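Local coordinates for sugar ABC transporter substrate-binding protein (Treponema pallidum subsp. pallidum, PDB 5U2P) that probably binds a sugar or related solute in the periplasm and delivers it to an ABC transporter for import, at residues H190-D195 against L290-N295; S303-G308 against V372-D377. One frame throughout, in Å; residues are numbered along the deposited sequence.

Interaction 1 sets the start of helix 191-214 against the loop between strands 285-288 and 300-303, whereas interaction 2 sets the exit of strand 300-303 against strand 372-374; their centres lie 16 Å apart. Interaction 1 is buried and mainly aliphatic, with one carboxylate at its side. Interaction 2, nearer the middle of the chain, is partly buried and mainly polar, with a glutamine side chain bonding the segment that runs from one sheet to the other. The two touch where Asp377 of interaction 2 packs against Thr191 and Ala194 of interaction 1, so adjacent faces of the same helical turn serve different partners.

Interaction 1. Residues H190-D195 against L290-N295; sequences HTLLAD and LPITEN
Leu192 and Ile292 meet methyl to methyl, Leu192 CD1 lying 3.6 Å from Ile292 CD1, while the Leu192 branch point CG also packs against that same Ile292 methyl. The first side-chain bond of Leu192 is aimed neither at the loop nor away from it, but with CG anti to the backbone N (chi1 174°) its methyl end comes closer. Ile292 answers with a fully extended chain: chi1 of -165° and chi2 of 170° carry CD1 as far from the backbone as the residue allows. Leu290 comes in beside it, its side chain running at about a right angle to that of Leu192, although the nearest carbons of these two leucines are modelled too close together for their fit to be trusted. Such branched aliphatic residues suit this place because their methyls fill a buried seam and need no polar partners.

Asp195 lies one turn further along the helix, and the first bond of its side chain is directed at the loop. Its OD2 rests 4.1 Å from Ile292 CG2, a van der Waals approach, whereas OD1 hydrogen-bonds Thr301 OG1, which gives the buried acid a polar partner.

Leu290 and Ile292 flank Pro291, the centre of an inverse gamma turn with a weak Ile292 N to Leu290 O bond of 2.8 Å. The CB atoms of both neighbours point to the helix, and the CB of Pro291 points away from it. Further on, Thr293 OG1 donates to Asn295 OD1 over 2.6 Å, the Asn295 end of this bond being poorly ordered.

His190 is the N-cap residue of helix 191-214. Around this first turn, Phe267 of strand 263-267 touches Leu192, Asp195 and Leu290, Tyr233 of helix 227-238 packs on Leu192, and Ala196 of the helix's next turn meets Ile292.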
loop_
_atom_site.group_PDB
_atom_site.type_symbol
_atom_site.label_atom_id
_atom_site.label_comp_id
_atom_site.label_asym_id
_atom_site.label_seq_id
_atom_site.Cartn_x
_atom_site.Cartn_y
_atom_site.Cartn_z
ATOM N N HIS A 190 9.369 2.874 10.518
ATOM C CA HIS A 190 9.267 3.819 9.417
ATOM C C HIS A 190 9.217 3.092 8.068
ATOM O O HIS A 190 9.750 2.003 7.914
ATOM C CB HIS A 190 10.442 4.799 9.438
ATOM C CG HIS A 190 10.315 5.847 8.388
ATOM N ND1 HIS A 190 10.920 5.740 7.155
ATOM C CD2 HIS A 190 9.577 6.980 8.352
ATOM C CE1 HIS A 190 10.579 6.779 6.411
ATOM N NE2 HIS A 190 9.759 7.544 7.115
ATOM N N THR A 191 8.570 3.724 7.091
ATOM C CA THR A 191 8.450 3.217 5.733
ATOM C C THR A 191 9.693 2.561 5.131
ATOM O O THR A 191 9.597 1.547 4.458
ATOM C CB THR A 191 8.056 4.397 4.793
ATOM O OG1 THR A 191 7.039 5.205 5.419
ATOM C CG2 THR A 191 7.587 3.892 3.460
ATOM N N LEU A 192 10.850 3.194 5.304
ATOM C CA LEU A 192 12.094 2.675 4.754
ATOM C C LEU A 192 12.415 1.290 5.297
ATOM O O LEU A 192 12.645 0.336 4.534
ATOM C CB LEU A 192 13.258 3.634 5.063
ATOM C CG LEU A 192 14.655 3.165 4.666
ATOM C CD1 LEU A 192 14.679 2.938 3.199
ATOM C CD2 LEU A 192 15.690 4.205 5.056
ATOM N N LEU A 193 12.424 1.166 6.615
ATOM C CA LEU A 193 12.724 -0.130 7.210
ATOM C C LEU A 193 11.570 -1.109 6.966
ATOM O O LEU A 193 11.794 -2.306 6.745
ATOM C CB LEU A 193 13.010 0.014 8.706
ATOM C CG LEU A 193 13.589 -1.216 9.396
ATOM C CD1 LEU A 193 14.873 -1.680 8.697
ATOM C CD2 LEU A 193 13.853 -0.904 10.867
ATOM N N ALA A 194 10.337 -0.608 6.995
ATOM C CA ALA A 194 9.166 -1.445 6.706
ATOM C C ALA A 194 9.270 -2.090 5.326
ATOM O O ALA A 194 9.007 -3.283 5.157
ATOM C CB ALA A 194 7.894 -0.632 6.813
ATOM N N ASP A 195 9.624 -1.280 4.331
ATOM C CA ASP A 195 9.800 -1.773 2.975
ATOM C C ASP A 195 10.821 -2.913 2.945
ATOM O O ASP A 195 10.555 -4.009 2.430
ATOM C CB ASP A 195 10.229 -0.621 2.061
ATOM C CG ASP A 195 10.492 -1.060 0.642
ATOM O OD1 ASP A 195 9.507 -1.181 -0.128
ATOM O OD2 ASP A 195 11.679 -1.271 0.291
ATOM N N LEU A 290 13.975 0.690 -4.442
ATOM C CA LEU A 290 15.002 1.017 -3.452
ATOM C C LEU A 290 15.868 -0.210 -3.200
ATOM O O LEU A 290 15.400 -1.180 -2.593
ATOM C CB LEU A 290 14.379 1.496 -2.144
ATOM C CG LEU A 290 15.380 1.860 -1.036
ATOM C CD1 LEU A 290 16.001 3.244 -1.238
ATOM C CD2 LEU A 290 14.686 1.775 0.284
ATOM N N PRO A 291 17.140 -0.186 -3.657
ATOM C CA PRO A 291 17.929 -1.418 -3.513
ATOM C C PRO A 291 18.512 -1.593 -2.110
ATOM O O PRO A 291 19.697 -1.332 -1.890
ATOM C CB PRO A 291 19.033 -1.238 -4.552
ATOM C CG PRO A 291 19.254 0.243 -4.595
ATOM C CD PRO A 291 17.903 0.875 -4.347
ATOM N N ILE A 292 17.675 -2.055 -1.186
ATOM C CA ILE A 292 18.015 -2.102 0.234
ATOM C C ILE A 292 18.044 -3.538 0.734
ATOM O O ILE A 292 18.374 -3.793 1.891
ATOM C CB ILE A 292 17.006 -1.272 1.072
ATOM C CG1 ILE A 292 17.551 -1.010 2.480
ATOM C CG2 ILE A 292 15.639 -1.949 1.096
ATOM C CD1 ILE A 292 16.728 -0.020 3.274
ATOM N N THR A 293 17.677 -4.468 -0.145
ATOM C CA THR A 293 17.801 -5.899 0.136
ATOM C C THR A 293 18.360 -6.614 -1.084
ATOM O O THR A 293 18.296 -6.090 -2.195
ATOM C CB THR A 293 16.450 -6.548 0.512
ATOM O OG1 THR A 293 15.586 -6.586 -0.636
ATOM C CG2 THR A 293 15.772 -5.775 1.630
ATOM N N GLU A 294 18.883 -7.820 -0.882
ATOM C CA GLU A 294 19.467 -8.583 -1.976
ATOM C C GLU A 294 18.440 -8.840 -3.084
ATOM O O GLU A 294 18.795 -8.948 -4.257
ATOM C CB GLU A 294 20.044 -9.913 -1.459
ATOM C CG GLU A 294 19.055 -11.096 -1.346
ATOM C CD GLU A 294 18.021 -10.928 -0.238
ATOM O OE1 GLU A 294 18.249 -10.115 0.683
ATOM O OE2 GLU A 294 16.980 -11.621 -0.287
ATOM N N ASN A 295 17.168 -8.913 -2.702
ATOM C CA ASN A 295 16.095 -9.269 -3.628
ATOM C C ASN A 295 15.171 -8.103 -3.985
ATOM O O ASN A 295 14.108 -8.317 -4.544
ATOM C CB ASN A 295 15.259 -10.408 -3.034
ATOM C CG ASN A 295 14.460 -9.979 -1.808
ATOM O OD1 ASN A 295 14.718 -8.935 -1.209
ATOM N ND2 ASN A 295 13.488 -10.793 -1.429
#

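Interaction 2. Residues S303-G308 against V372-D377; sequences SLEVQG and VIQAID. With EDO (1,2-ethanediol), chain E.
Gln374 reaches across to Leu304 and Glu305 with both ends of its amide. Its OE1 accepts from Leu304 N at 2.8 Å, the donor tilted 23° from the carbonyl plane and the N-H...O angle a bent 142°. Its NE2 donates to Glu305 OE2 at 2.9 Å, a straighter bond that lies close to the amide plane and uses the anti lone pair of the carboxylate oxygen. Two bonds of opposite sense fix the rotation of the amide, a task suited to glutamine, which carries donor and acceptor on one flat group. The chain gets there extended, with CG anti to the backbone N, whereas Glu305 folds back at chi2 (-86°) to bring its carboxylate round.

Strands 300-303 and 372-374 pair in parallel, and just past Ser303 the chain leaves this sheet for strand 307-311 of the other one. Segment 303-308 is thus a crossing between the two lobes, as in the hinge of periplasmic binding proteins. An ST turn shapes the departure: the short serine side chain lets Ser303 OG accept from Glu305 N at 3.2 Å. An inverse gamma turn centred on Glu305 follows.

The side chains of Leu304 and Gln374 lie alongside, running in opposite senses, with Leu304 CD1 in van der Waals contact with Gln374 N at 3.7 Å. The apolar pair is Leu304 CD2 and Val372 CG1, 4.1 Å apart; leucine and valine suit this flank because they offer methyls.

A 1,2-ethanediol molecule, probably from the crystallisation liquor, gives its O2 hydroxyl to Asp377 OD1 at 2.8 Å and sits near Ala375 CB; Asn140 and Ser138 of strand 138-145 also hydrogen-bond it.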
loop_
_atom_site.group_PDB
_atom_site.type_symbol
_atom_site.label_atom_id
_atom_site.label_comp_id
_atom_site.label_asym_id
_atom_site.label_seq_id
_atom_site.Cartn_x
_atom_site.Cartn_y
_atom_site.Cartn_z
ATOM N N SER A 303 0.758 0.072 0.391
ATOM C CA SER A 303 -0.485 -0.196 1.063
ATOM C C SER A 303 -1.500 -0.771 0.096
ATOM O O SER A 303 -1.817 -0.143 -0.919
ATOM C CB SER A 303 -1.088 1.047 1.678
ATOM O OG SER A 303 -2.353 0.690 2.220
ATOM N N LEU A 304 -1.993 -1.955 0.433
ATOM C CA LEU A 304 -3.068 -2.619 -0.310
ATOM C C LEU A 304 -4.377 -2.545 0.474
ATOM O O LEU A 304 -5.307 -3.329 0.239
ATOM C CB LEU A 304 -2.675 -4.070 -0.628
ATOM C CG LEU A 304 -1.307 -4.265 -1.307
ATOM C CD1 LEU A 304 -1.007 -5.743 -1.595
ATOM C CD2 LEU A 304 -1.213 -3.444 -2.596
ATOM N N GLU A 305 -4.461 -1.572 1.375
ATOM C CA GLU A 305 -5.650 -1.359 2.187
ATOM C C GLU A 305 -6.708 -0.623 1.375
ATOM O O GLU A 305 -7.046 0.519 1.669
ATOM C CB GLU A 305 -5.303 -0.574 3.455
ATOM C CG GLU A 305 -4.311 -1.321 4.392
ATOM C CD GLU A 305 -4.987 -2.280 5.341
ATOM O OE1 GLU A 305 -6.207 -2.127 5.565
ATOM O OE2 GLU A 305 -4.304 -3.199 5.851
ATOM N N VAL A 306 -7.208 -1.303 0.355
ATOM C CA VAL A 306 -8.197 -0.769 -0.564
ATOM C C VAL A 306 -9.607 -1.216 -0.191
ATOM O O VAL A 306 -9.791 -2.118 0.623
ATOM C CB VAL A 306 -7.883 -1.194 -2.014
ATOM C CG1 VAL A 306 -6.459 -0.716 -2.437
ATOM C CG2 VAL A 306 -8.035 -2.706 -2.211
ATOM N N GLN A 307 -10.600 -0.546 -0.763
ATOM C CA GLN A 307 -11.980 -0.945 -0.572
ATOM C C GLN A 307 -12.393 -1.957 -1.630
ATOM O O GLN A 307 -11.830 -1.996 -2.729
ATOM C CB GLN A 307 -12.901 0.278 -0.606
ATOM C CG GLN A 307 -12.651 1.258 0.549
ATOM C CD GLN A 307 -12.584 0.578 1.929
ATOM O OE1 GLN A 307 -11.530 0.548 2.584
ATOM N NE2 GLN A 307 -13.711 0.040 2.373
ATOM N N GLY A 308 -13.399 -2.764 -1.300
ATOM C CA GLY A 308 -13.919 -3.738 -2.239
ATOM C C GLY A 308 -15.376 -4.049 -1.994
ATOM O O GLY A 308 -15.942 -3.653 -0.981
ATOM N N VAL A 372 3.622 -6.754 -6.153
ATOM C CA VAL A 372 3.469 -5.803 -5.044
ATOM C C VAL A 372 2.903 -6.551 -3.837
ATOM O O VAL A 372 1.943 -7.308 -3.987
ATOM C CB VAL A 372 2.503 -4.628 -5.393
ATOM C CG1 VAL A 372 2.492 -3.589 -4.272
ATOM C CG2 VAL A 372 2.838 -3.999 -6.753
ATOM N N ILE A 373 3.479 -6.336 -2.658
ATOM C CA ILE A 373 2.971 -6.884 -1.416
ATOM C C ILE A 373 2.825 -5.791 -0.392
ATOM O O ILE A 373 3.432 -4.729 -0.520
ATOM C CB ILE A 373 3.873 -8.008 -0.876
ATOM C CG1 ILE A 373 5.305 -7.507 -0.623
ATOM C CG2 ILE A 373 3.863 -9.133 -1.872
ATOM C CD1 ILE A 373 6.221 -8.598 0.032
ATOM N N GLN A 374 1.977 -6.018 0.600
ATOM C CA GLN A 374 1.720 -4.982 1.589
ATOM C C GLN A 374 2.848 -4.845 2.617
ATOM O O GLN A 374 3.207 -5.809 3.328
ATOM C CB GLN A 374 0.400 -5.238 2.313
ATOM C CG GLN A 374 0.114 -4.154 3.352
ATOM C CD GLN A 374 -1.348 -3.919 3.610
ATOM O OE1 GLN A 374 -2.108 -3.570 2.699
ATOM N NE2 GLN A 374 -1.754 -4.091 4.865
ATOM N N ALA A 375 3.387 -3.631 2.706
ATOM C CA ALA A 375 4.385 -3.292 3.703
ATOM C C ALA A 375 3.826 -3.401 5.112
ATOM O O ALA A 375 2.677 -3.041 5.368
ATOM C CB ALA A 375 4.928 -1.871 3.469
ATOM N N ILE A 376 4.654 -3.874 6.044
ATOM C CA ILE A 376 4.173 -4.137 7.391
ATOM C C ILE A 376 3.674 -2.896 8.145
ATOM O O ILE A 376 2.863 -3.045 9.065
ATOM C CB ILE A 376 5.255 -4.835 8.243
ATOM C CG1 ILE A 376 6.528 -3.982 8.308
ATOM C CG2 ILE A 376 5.535 -6.224 7.697
ATOM C CD1 ILE A 376 7.586 -4.476 9.338
ATOM N N ASP A 377 4.083 -1.689 7.735
ATOM C CA ASP A 377 3.600 -0.475 8.406
ATOM C C ASP A 377 2.224 -0.036 7.898
ATOM O O ASP A 377 1.657 0.909 8.427
ATOM C CB ASP A 377 4.610 0.698 8.278
ATOM C CG ASP A 377 4.840 1.163 6.848
ATOM O OD1 ASP A 377 4.633 0.359 5.914
ATOM O OD2 ASP A 377 5.280 2.342 6.671
HETATM C C1 EDO E . 2.264 2.689 2.689
HETATM O O1 EDO E . 3.038 3.127 1.574
HETATM C C2 EDO E . 2.985 1.655 3.540
HETATM O O2 EDO E . 4.403 1.634 3.391
#